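Local coordinates for protein beta subunit of photoactivated adenylyl cyclase (Beggiatoa sp. PS, PDB 5M2A) that senses blue light through a flavin-binding BLUF domain and, when photoactivated, probably makes cyclic AMP from ATP with its adenylyl cyclase domain, at residues Ile186-Arg189 with Ile190-Tyr194. Sequence-based numbering, arbitrary orientation.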
# COMPACT_ATOMS: atom_id res chain seq x y z
N ILE A 186 -12.57 -9.07 8.27
CA ILE A 186 -12.86 -9.15 9.70
C ILE A 186 -11.76 -8.46 10.50
O ILE A 186 -12.03 -7.65 11.38
CB ILE A 186 -13.00 -10.62 10.13
CG1 ILE A 186 -14.31 -11.20 9.58
CG2 ILE A 186 -12.94 -10.76 11.67
CD1 ILE A 186 -14.36 -12.73 9.65
N CYS A 187 -10.50 -8.78 10.19
CA CYS A 187 -9.40 -8.19 10.94
C CYS A 187 -9.40 -6.68 10.80
O CYS A 187 -9.30 -5.95 11.79
CB CYS A 187 -8.07 -8.77 10.48
SG CYS A 187 -7.83 -10.53 10.91
N THR A 188 -9.51 -6.19 9.56
CA THR A 188 -9.44 -4.75 9.34
C THR A 188 -10.57 -4.01 10.05
O THR A 188 -10.36 -2.94 10.66
CB THR A 188 -9.49 -4.47 7.84
OG1 THR A 188 -8.38 -5.09 7.22
CG2 THR A 188 -9.43 -2.96 7.57
N ARG A 189 -11.79 -4.54 9.97
CA ARG A 189 -12.92 -3.88 10.63
C ARG A 189 -12.67 -3.74 12.12
O ARG A 189 -12.87 -2.67 12.71
CB ARG A 189 -14.22 -4.64 10.36
CG ARG A 189 -15.40 -4.11 11.15
CD ARG A 189 -16.72 -4.77 10.76
NE ARG A 189 -16.57 -6.20 10.50
CZ ARG A 189 -16.62 -7.15 11.44
NH1 ARG A 189 -16.80 -6.82 12.72
NH2 ARG A 189 -16.47 -8.42 11.09
N ILE A 190 -12.22 -4.82 12.76
CA ILE A 190 -12.11 -4.83 14.21
C ILE A 190 -10.92 -3.99 14.66
O ILE A 190 -11.04 -3.20 15.60
CB ILE A 190 -12.03 -6.28 14.72
CG1 ILE A 190 -13.37 -6.97 14.44
CG2 ILE A 190 -11.70 -6.32 16.21
CD1 ILE A 190 -13.38 -8.47 14.74
N ILE A 191 -9.76 -4.16 14.00
CA ILE A 191 -8.59 -3.33 14.30
C ILE A 191 -8.99 -1.85 14.24
O ILE A 191 -8.66 -1.06 15.13
CB ILE A 191 -7.45 -3.64 13.32
CG1 ILE A 191 -6.89 -5.04 13.58
CG2 ILE A 191 -6.34 -2.54 13.39
CD1 ILE A 191 -5.98 -5.56 12.47
N SER A 192 -9.69 -1.47 13.16
CA SER A 192 -10.03 -0.06 12.96
C SER A 192 -11.08 0.42 13.95
O SER A 192 -11.08 1.59 14.35
CB SER A 192 -10.52 0.14 11.52
OG SER A 192 -9.52 -0.29 10.60
N ALA A 193 -11.99 -0.47 14.36
CA ALA A 193 -12.98 -0.11 15.37
C ALA A 193 -12.32 0.22 16.70
O ALA A 193 -12.82 1.08 17.45
CB ALA A 193 -13.99 -1.24 15.56
N TYR A 194 -11.21 -0.45 17.03
CA TYR A 194 -10.51 -0.20 18.27
C TYR A 194 -9.44 0.89 18.13
O TYR A 194 -8.67 1.10 19.06
CB TYR A 194 -9.87 -1.50 18.79
CG TYR A 194 -10.85 -2.41 19.50
CD1 TYR A 194 -11.13 -2.25 20.85
CD2 TYR A 194 -11.49 -3.45 18.83
CE1 TYR A 194 -12.02 -3.09 21.51
CE2 TYR A 194 -12.36 -4.29 19.48
CZ TYR A 194 -12.63 -4.11 20.82
OH TYR A 194 -13.51 -4.94 21.46
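Thr188 O takes two bonds from Ser192: the backbone N at 3.0 Å and the hydroxyl OG at 2.8 Å, reaching the oxygen from opposite faces of the carbonyl plane. This doubled grip closes one turn of the last part of helix 173-193 in the cyclase catalytic domain. The serine OG lies beside its own backbone N (chi1 -57°), which swings it back over the preceding turn. An alanine here would probably leave Thr188 O with the backbone donor alone from this residue, weakening the hold on that turn. Of the neighbouring i to i+4 bonds, Ile191 N meets Cys187 O at 2.9 Å with an N-H...O angle of 167°, and Ala193 N meets Arg189 O at 2.9 Å in a distinctly more bent bond. Tyr194 then leaves helical geometry.

Arg189 bends at chi3 (39°), bringing NH1 to 3.8 Å from Ile190 CG1, while its NH2 forms a salt bridge with Glu228 of helix 215-235. Ile190 also packs on Ile225 of that helix, whereas Ile191 faces the sheet at Phe157, Val206 and Ala208, so the two adjacent isoleucines pack against different layers. The side chains of Ile186 and Ile190 run alongside each other in the same direction, with CG2 of Ile186 3.9 Å from CD1 of Ile190. Ile191 also lies close over the turn before it, its CG1 3.1 Å from Cys187 O.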